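Local coordinates for protein precorrin-6Y C5,15-methyltransferase (Decarboxylating) (Geobacter metallireducens, PDB 3E05) that probably methylates a precorrin intermediate with S-adenosylmethionine in adenosylcobalamin biosynthesis, this chain being the C-terminal domain of the CbiET protein, at residues 36-48 and 103-116. Residues are numbered along the deposited sequence; the frame is centred on the assembly and turned at random.
Sequences LRLQDDLVMWDIG and LDDLPDPDRVFIGG
Strands 43-47 and 111-114 run parallel, 11° apart and 4.6 Å between axes, laddered by Trp45 N to Arg111 O, Phe113 N to Trp45 O and Ile47 N to Phe113 O. At the strand ends one carbonyl takes two donors: Val43 O holds the N-H groups of Asp110 and Arg111, Ile47 O those of Gly115 and Gly116. Trp45 dominates the face it shares with Ile47 and Val112. Its CG lies anti to the carbonyl carbon (chi1 -61°), which lays the indole across the loop before strand 111-114. Pro109 CG sits 3.5 Å from the centroid of the Trp45 six-membered ring, while Leu103 CD2 and Leu106 CD1 cover the opposite face, all CH-pi contacts. At the edge, Trp45 NE1 donates to Pro107 O at 2.9 Å, nearly in line with the C=O. A leucine here would probably leave Pro107 O without this donor and open a gap between Pro109 and the two leucines. On the other face, Arg111 reaches back to just past helix 26-35: NE (3.2 Å) and NH2 (2.9 Å) both grip Arg37 O, close to the guanidinium plane, and Leu42 CD1 lies 3.6 Å above its centre. Asp110 OD2 takes Val43 N on its anti lone pair, at 3.0 Å and almost straight (173°). Asp46, its OD2 hydrogen-bonded to Ser55 OG, brings OD1 to the edge of the Phe113 ring. This is the centre of a Rossmann-like methyltransferase sheet, its first and fourth strands side by side; indole NE1 and guanidinium NE and NH2, each bonded to a loop carbonyl, tie the loops to that core.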
ATOM      1  N   LEU D  36      12.855  17.266   0.634  1.00 28.25           N
ATOM      2  CA  LEU D  36      13.411  18.573   0.252  1.00 30.19           C
ATOM      3  C   LEU D  36      14.734  18.936   0.946  1.00 32.74           C
ATOM      4  O   LEU D  36      15.398  19.879   0.519  1.00 33.78           O
ATOM      5  CB  LEU D  36      12.387  19.682   0.453  1.00 28.23           C
ATOM      6  CG  LEU D  36      11.336  19.823  -0.660  1.00 26.17           C
ATOM      7  CD1 LEU D  36      10.104  20.543  -0.164  1.00 25.98           C
ATOM      8  CD2 LEU D  36      11.950  20.565  -1.866  1.00 26.65           C
ATOM      9  N   ARG D  37      15.101  18.196   1.995  1.00 28.64           N
ATOM     10  CA  ARG D  37      16.370  18.393   2.725  1.00 33.86           C
ATOM     11  C   ARG D  37      16.576  19.867   3.103  1.00 32.67           C
ATOM     12  O   ARG D  37      17.550  20.497   2.692  1.00 36.94           O
ATOM     13  CB  ARG D  37      17.568  17.888   1.909  1.00 29.98           C
ATOM     14  CG  ARG D  37      17.672  16.386   1.780  1.00 46.25           C
ATOM     15  CD  ARG D  37      18.699  16.006   0.719  1.00 53.99           C
ATOM     16  NE  ARG D  37      19.963  16.717   0.882  1.00 64.69           N
ATOM     17  CZ  ARG D  37      20.873  16.872  -0.079  1.00 69.61           C
ATOM     18  NH1 ARG D  37      20.667  16.368  -1.295  1.00 58.27           N
ATOM     19  NH2 ARG D  37      21.992  17.541   0.179  1.00 73.11           N
ATOM     20  N   LEU D  38      15.621  20.406   3.842  1.00 31.22           N
ATOM     21  CA  LEU D  38      15.597  21.816   4.202  1.00 32.31           C
ATOM     22  C   LEU D  38      16.578  22.146   5.324  1.00 37.58           C
ATOM     23  O   LEU D  38      16.812  21.350   6.225  1.00 36.69           O
ATOM     24  CB  LEU D  38      14.177  22.237   4.608  1.00 32.11           C
ATOM     25  CG  LEU D  38      13.064  22.087   3.553  1.00 27.85           C
ATOM     26  CD1 LEU D  38      11.751  22.663   4.103  1.00 30.39           C
ATOM     27  CD2 LEU D  38      13.409  22.731   2.226  1.00 31.33           C
ATOM     28  N   GLN D  39      17.165  23.329   5.243  1.00 38.02           N
ATOM     29  CA  GLN D  39      17.908  23.897   6.356  1.00 41.13           C
ATOM     30  C   GLN D  39      17.590  25.382   6.345  1.00 41.37           C
ATOM     31  O   GLN D  39      17.133  25.894   5.331  1.00 37.26           O
ATOM     32  CB  GLN D  39      19.413  23.622   6.238  1.00 43.76           C
ATOM     33  CG  GLN D  39      20.003  23.800   4.861  1.00 51.11           C
ATOM     34  CD  GLN D  39      21.426  23.259   4.756  1.00 57.12           C
ATOM     35  OE1 GLN D  39      21.644  22.059   4.570  1.00 61.20           O
ATOM     36  NE2 GLN D  39      22.400  24.152   4.864  1.00 57.99           N
ATOM     37  N   ASP D  40      17.820  26.076   7.456  1.00 38.68           N
ATOM     38  CA  ASP D  40      17.471  27.491   7.544  1.00 42.09           C
ATOM     39  C   ASP D  40      18.263  28.351   6.533  1.00 38.14           C
ATOM     40  O   ASP D  40      19.288  27.912   6.020  1.00 37.94           O
ATOM     41  CB  ASP D  40      17.634  27.996   8.982  1.00 43.39           C
ATOM     42  CG  ASP D  40      16.685  29.135   9.307  1.00 46.86           C
ATOM     43  OD1 ASP D  40      15.926  29.560   8.412  1.00 43.26           O
ATOM     44  OD2 ASP D  40      16.692  29.609  10.462  1.00 49.34           O
ATOM     45  N   ASP D  41      17.720  29.526   6.202  1.00 44.47           N
ATOM     46  CA  ASP D  41      18.350  30.532   5.317  1.00 41.97           C
ATOM     47  C   ASP D  41      18.322  30.227   3.818  1.00 44.53           C
ATOM     48  O   ASP D  41      18.884  30.998   3.035  1.00 42.15           O
ATOM     49  CB  ASP D  41      19.795  30.874   5.739  1.00 48.90           C
ATOM     50  CG  ASP D  41      19.893  31.365   7.170  1.00 55.66           C
ATOM     51  OD1 ASP D  41      19.193  32.335   7.532  1.00 61.70           O
ATOM     52  OD2 ASP D  41      20.698  30.791   7.930  1.00 65.12           O
ATOM     53  N   LEU D  42      17.680  29.132   3.404  1.00 41.17           N
ATOM     54  CA  LEU D  42      17.636  28.788   1.971  1.00 38.90           C
ATOM     55  C   LEU D  42      16.515  29.508   1.243  1.00 35.64           C
ATOM     56  O   LEU D  42      15.561  29.971   1.852  1.00 41.06           O
ATOM     57  CB  LEU D  42      17.482  27.277   1.754  1.00 37.67           C
ATOM     58  CG  LEU D  42      18.582  26.325   2.248  1.00 43.01           C
ATOM     59  CD1 LEU D  42      18.301  24.922   1.745  1.00 39.23           C
ATOM     60  CD2 LEU D  42      19.969  26.759   1.807  1.00 38.12           C
ATOM     61  N   VAL D  43      16.626  29.580  -0.075  1.00 34.50           N
ATOM     62  CA  VAL D  43      15.547  30.083  -0.900  1.00 33.56           C
ATOM     63  C   VAL D  43      14.841  28.897  -1.568  1.00 30.08           C
ATOM     64  O   VAL D  43      15.491  28.064  -2.199  1.00 32.02           O
ATOM     65  CB  VAL D  43      16.043  31.101  -1.964  1.00 32.16           C
ATOM     66  CG1 VAL D  43      14.929  31.449  -2.979  1.00 33.64           C
ATOM     67  CG2 VAL D  43      16.556  32.376  -1.279  1.00 36.69           C
ATOM     68  N   MET D  44      13.519  28.844  -1.407  1.00 30.42           N
ATOM     69  CA  MET D  44      12.693  27.789  -1.973  1.00 30.54           C
ATOM     70  C   MET D  44      11.639  28.357  -2.926  1.00 30.38           C
ATOM     71  O   MET D  44      10.984  29.341  -2.612  1.00 34.10           O
ATOM     72  CB  MET D  44      12.025  27.013  -0.833  1.00 27.02           C
ATOM     73  CG  MET D  44      11.057  25.884  -1.259  1.00 29.61           C
ATOM     74  SD  MET D  44      10.479  24.966   0.194  1.00 24.15           S
ATOM     75  CE  MET D  44       8.810  24.672  -0.326  1.00 34.40           C
ATOM     76  N   TRP D  45      11.476  27.733  -4.094  1.00 29.01           N
ATOM     77  CA  TRP D  45      10.293  27.980  -4.924  1.00 28.29           C
ATOM     78  C   TRP D  45       9.242  26.868  -4.727  1.00 31.22           C
ATOM     79  O   TRP D  45       9.592  25.686  -4.752  1.00 29.66           O
ATOM     80  CB  TRP D  45      10.668  28.006  -6.404  1.00 30.91           C
ATOM     81  CG  TRP D  45      11.659  29.062  -6.859  1.00 32.32           C
ATOM     82  CD1 TRP D  45      12.123  30.143  -6.152  1.00 38.70           C
ATOM     83  CD2 TRP D  45      12.254  29.150  -8.158  1.00 33.11           C
ATOM     84  NE1 TRP D  45      13.004  30.876  -6.926  1.00 31.84           N
ATOM     85  CE2 TRP D  45      13.085  30.300  -8.166  1.00 39.09           C
ATOM     86  CE3 TRP D  45      12.176  28.364  -9.312  1.00 33.02           C
ATOM     87  CZ2 TRP D  45      13.837  30.677  -9.287  1.00 31.80           C
ATOM     88  CZ3 TRP D  45      12.937  28.738 -10.430  1.00 35.46           C
ATOM     89  CH2 TRP D  45      13.745  29.884 -10.406  1.00 37.66           C
ATOM     90  N   ASP D  46       7.976  27.247  -4.537  1.00 28.46           N
ATOM     91  CA  ASP D  46       6.865  26.303  -4.499  1.00 27.21           C
ATOM     92  C   ASP D  46       5.994  26.613  -5.727  1.00 31.41           C
ATOM     93  O   ASP D  46       5.158  27.526  -5.710  1.00 32.16           O
ATOM     94  CB  ASP D  46       6.106  26.433  -3.168  1.00 30.33           C
ATOM     95  CG  ASP D  46       4.863  25.543  -3.063  1.00 33.00           C
ATOM     96  OD1 ASP D  46       4.506  24.767  -3.991  1.00 32.75           O
ATOM     97  OD2 ASP D  46       4.224  25.618  -1.990  1.00 31.89           O
ATOM     98  N   ILE D  47       6.225  25.850  -6.796  1.00 27.34           N
ATOM     99  CA  ILE D  47       5.510  26.028  -8.059  1.00 30.37           C
ATOM    100  C   ILE D  47       4.184  25.266  -8.113  1.00 32.91           C
ATOM    101  O   ILE D  47       4.160  24.030  -8.001  1.00 33.98           O
ATOM    102  CB  ILE D  47       6.398  25.648  -9.250  1.00 31.77           C
ATOM    103  CG1 ILE D  47       7.660  26.524  -9.250  1.00 35.62           C
ATOM    104  CG2 ILE D  47       5.622  25.786 -10.582  1.00 33.52           C
ATOM    105  CD1 ILE D  47       8.755  26.032 -10.154  1.00 37.34           C
ATOM    106  N   GLY D  48       3.091  26.012  -8.280  1.00 31.77           N
ATOM    107  CA  GLY D  48       1.743  25.455  -8.236  1.00 29.27           C
ATOM    108  C   GLY D  48       1.378  25.208  -6.789  1.00 30.41           C
ATOM    109  O   GLY D  48       1.080  24.073  -6.397  1.00 34.21           O
ATOM    110  N   LEU D 103       9.280  33.439 -12.927  1.00 45.00           N
ATOM    111  CA  LEU D 103      10.457  32.909 -12.235  1.00 45.94           C
ATOM    112  C   LEU D 103      11.635  33.872 -12.313  1.00 47.83           C
ATOM    113  O   LEU D 103      12.539  33.817 -11.484  1.00 46.21           O
ATOM    114  CB  LEU D 103      10.873  31.541 -12.796  1.00 42.51           C
ATOM    115  CG  LEU D 103       9.905  30.356 -12.727  1.00 43.65           C
ATOM    116  CD1 LEU D 103      10.549  29.138 -13.375  1.00 43.16           C
ATOM    117  CD2 LEU D 103       9.487  30.034 -11.308  1.00 41.80           C
ATOM    118  N   ASP D 104      11.613  34.753 -13.311  1.00 51.71           N
ATOM    119  CA  ASP D 104      12.757  35.625 -13.601  1.00 56.32           C
ATOM    120  C   ASP D 104      13.062  36.634 -12.495  1.00 53.93           C
ATOM    121  O   ASP D 104      14.224  36.878 -12.186  1.00 58.34           O
ATOM    122  CB  ASP D 104      12.572  36.325 -14.952  1.00 59.54           C
ATOM    123  CG  ASP D 104      12.494  35.342 -16.109  1.00 69.43           C
ATOM    124  OD1 ASP D 104      13.284  34.372 -16.127  1.00 71.04           O
ATOM    125  OD2 ASP D 104      11.638  35.542 -16.999  1.00 75.69           O
ATOM    126  N   ASP D 105      12.020  37.190 -11.885  1.00 53.63           N
ATOM    127  CA  ASP D 105      12.176  38.185 -10.821  1.00 52.99           C
ATOM    128  C   ASP D 105      12.546  37.587  -9.458  1.00 51.78           C
ATOM    129  O   ASP D 105      12.924  38.323  -8.534  1.00 50.48           O
ATOM    130  CB  ASP D 105      10.901  39.028 -10.691  1.00 58.42           C
ATOM    131  CG  ASP D 105      10.766  40.073 -11.795  1.00 63.98           C
ATOM    132  OD1 ASP D 105      11.321  39.873 -12.903  1.00 65.45           O
ATOM    133  OD2 ASP D 105      10.092  41.099 -11.554  1.00 69.15           O
ATOM    134  N   LEU D 106      12.436  36.263  -9.337  1.00 45.65           N
ATOM    135  CA  LEU D 106      12.756  35.554  -8.100  1.00 41.88           C
ATOM    136  C   LEU D 106      14.261  35.346  -7.954  1.00 36.59           C
ATOM    137  O   LEU D 106      14.964  35.243  -8.961  1.00 38.50           O
ATOM    138  CB  LEU D 106      12.038  34.196  -8.079  1.00 39.97           C
ATOM    139  CG  LEU D 106      10.538  34.136  -8.362  1.00 40.82           C
ATOM    140  CD1 LEU D 106      10.112  32.681  -8.406  1.00 38.50           C
ATOM    141  CD2 LEU D 106       9.726  34.886  -7.328  1.00 39.71           C
ATOM    142  N   PRO D 107      14.768  35.285  -6.704  1.00 38.36           N
ATOM    143  CA  PRO D 107      16.160  34.871  -6.530  1.00 37.56           C
ATOM    144  C   PRO D 107      16.342  33.402  -6.882  1.00 41.93           C
ATOM    145  O   PRO D 107      15.370  32.630  -6.824  1.00 38.62           O
ATOM    146  CB  PRO D 107      16.428  35.090  -5.038  1.00 39.05           C
ATOM    147  CG  PRO D 107      15.143  35.264  -4.404  1.00 37.28           C
ATOM    148  CD  PRO D 107      14.118  35.615  -5.422  1.00 37.11           C
ATOM    149  N   ASP D 108      17.568  33.041  -7.263  1.00 40.69           N
ATOM    150  CA  ASP D 108      17.934  31.655  -7.546  1.00 40.63           C
ATOM    151  C   ASP D 108      17.598  30.729  -6.378  1.00 38.51           C
ATOM    152  O   ASP D 108      17.818  31.080  -5.214  1.00 35.87           O
ATOM    153  CB  ASP D 108      19.409  31.543  -7.915  1.00 43.84           C
ATOM    154  CG  ASP D 108      19.745  32.292  -9.191  1.00 45.91           C
ATOM    155  OD1 ASP D 108      18.879  33.030  -9.703  1.00 43.07           O
ATOM    156  OD2 ASP D 108      20.881  32.145  -9.682  1.00 49.22           O
ATOM    157  N   PRO D 109      17.007  29.567  -6.694  1.00 36.98           N
ATOM    158  CA  PRO D 109      16.531  28.673  -5.643  1.00 33.71           C
ATOM    159  C   PRO D 109      17.554  27.613  -5.226  1.00 34.15           C
ATOM    160  O   PRO D 109      18.336  27.124  -6.046  1.00 32.49           O
ATOM    161  CB  PRO D 109      15.318  28.023  -6.292  1.00 34.80           C
ATOM    162  CG  PRO D 109      15.696  27.927  -7.773  1.00 34.44           C
ATOM    163  CD  PRO D 109      16.718  29.030  -8.042  1.00 35.12           C
ATOM    164  N   ASP D 110      17.553  27.298  -3.936  1.00 33.36           N
ATOM    165  CA  ASP D 110      18.256  26.149  -3.414  1.00 32.48           C
ATOM    166  C   ASP D 110      17.346  24.919  -3.515  1.00 32.70           C
ATOM    167  O   ASP D 110      17.828  23.803  -3.623  1.00 29.16           O
ATOM    168  CB  ASP D 110      18.599  26.367  -1.946  1.00 32.49           C
ATOM    169  CG  ASP D 110      19.613  27.488  -1.746  1.00 37.47           C
ATOM    170  OD1 ASP D 110      20.772  27.283  -2.125  1.00 36.31           O
ATOM    171  OD2 ASP D 110      19.244  28.547  -1.199  1.00 35.98           O
ATOM    172  N   ARG D 111      16.039  25.150  -3.433  1.00 28.44           N
ATOM    173  CA  ARG D 111      15.051  24.078  -3.258  1.00 29.46           C
ATOM    174  C   ARG D 111      13.844  24.433  -4.119  1.00 32.98           C
ATOM    175  O   ARG D 111      13.369  25.567  -4.086  1.00 31.23           O
ATOM    176  CB  ARG D 111      14.643  23.959  -1.781  1.00 25.24           C
ATOM    177  CG  ARG D 111      15.748  23.578  -0.813  1.00 31.69           C
ATOM    178  CD  ARG D 111      16.370  22.241  -1.177  1.00 26.82           C
ATOM    179  NE  ARG D 111      17.333  21.774  -0.186  1.00 32.38           N
ATOM    180  CZ  ARG D 111      18.648  21.987  -0.247  1.00 37.13           C
ATOM    181  NH1 ARG D 111      19.183  22.680  -1.252  1.00 31.92           N
ATOM    182  NH2 ARG D 111      19.433  21.518   0.715  1.00 38.78           N
ATOM    183  N   VAL D 112      13.378  23.494  -4.945  1.00 29.03           N
ATOM    184  CA  VAL D 112      12.162  23.734  -5.685  1.00 25.61           C
ATOM    185  C   VAL D 112      11.223  22.559  -5.494  1.00 25.43           C
ATOM    186  O   VAL D 112      11.628  21.410  -5.688  1.00 27.33           O
ATOM    187  CB  VAL D 112      12.414  23.958  -7.191  1.00 27.69           C
ATOM    188  CG1 VAL D 112      11.097  24.092  -7.921  1.00 28.26           C
ATOM    189  CG2 VAL D 112      13.243  25.219  -7.422  1.00 32.42           C
ATOM    190  N   PHE D 113      10.009  22.865  -5.063  1.00 25.92           N
ATOM    191  CA  PHE D 113       8.920  21.900  -5.034  1.00 28.17           C
ATOM    192  C   PHE D 113       7.973  22.241  -6.170  1.00 28.68           C
ATOM    193  O   PHE D 113       7.571  23.391  -6.335  1.00 31.24           O
ATOM    194  CB  PHE D 113       8.174  21.882  -3.697  1.00 26.59           C
ATOM    195  CG  PHE D 113       6.978  20.955  -3.697  1.00 27.53           C
ATOM    196  CD1 PHE D 113       7.158  19.574  -3.882  1.00 22.63           C
ATOM    197  CD2 PHE D 113       5.678  21.455  -3.569  1.00 23.61           C
ATOM    198  CE1 PHE D 113       6.039  18.690  -3.902  1.00 25.98           C
ATOM    199  CE2 PHE D 113       4.570  20.582  -3.579  1.00 27.95           C
ATOM    200  CZ  PHE D 113       4.763  19.191  -3.744  1.00 25.39           C
ATOM    201  N   ILE D 114       7.665  21.245  -6.994  1.00 26.32           N
ATOM    202  CA  ILE D 114       6.693  21.412  -8.052  1.00 25.29           C
ATOM    203  C   ILE D 114       5.421  20.632  -7.695  1.00 28.76           C
ATOM    204  O   ILE D 114       5.382  19.393  -7.801  1.00 29.25           O
ATOM    205  CB  ILE D 114       7.279  20.958  -9.417  1.00 27.76           C
ATOM    206  CG1 ILE D 114       8.571  21.736  -9.726  1.00 29.47           C
ATOM    207  CG2 ILE D 114       6.253  21.107 -10.524  1.00 30.69           C
ATOM    208  CD1 ILE D 114       9.462  21.089 -10.762  1.00 30.91           C
ATOM    209  N   GLY D 115       4.405  21.358  -7.241  1.00 31.28           N
ATOM    210  CA  GLY D 115       3.108  20.780  -6.840  1.00 31.08           C
ATOM    211  C   GLY D 115       2.061  20.810  -7.953  1.00 33.93           C
ATOM    212  O   GLY D 115       1.046  20.108  -7.882  1.00 33.03           O
ATOM    213  N   GLY D 116       2.297  21.640  -8.967  1.00 31.56           N
ATOM    214  CA  GLY D 116       1.373  21.768 -10.103  1.00 34.63           C
ATOM    215  C   GLY D 116       2.074  22.439 -11.265  1.00 39.06           C
ATOM    216  O   GLY D 116       2.758  23.450 -11.079  1.00 37.92           O
TER
HETATM  217  O   HOH W   1      -0.922  22.499  -7.170  1.00 39.02           O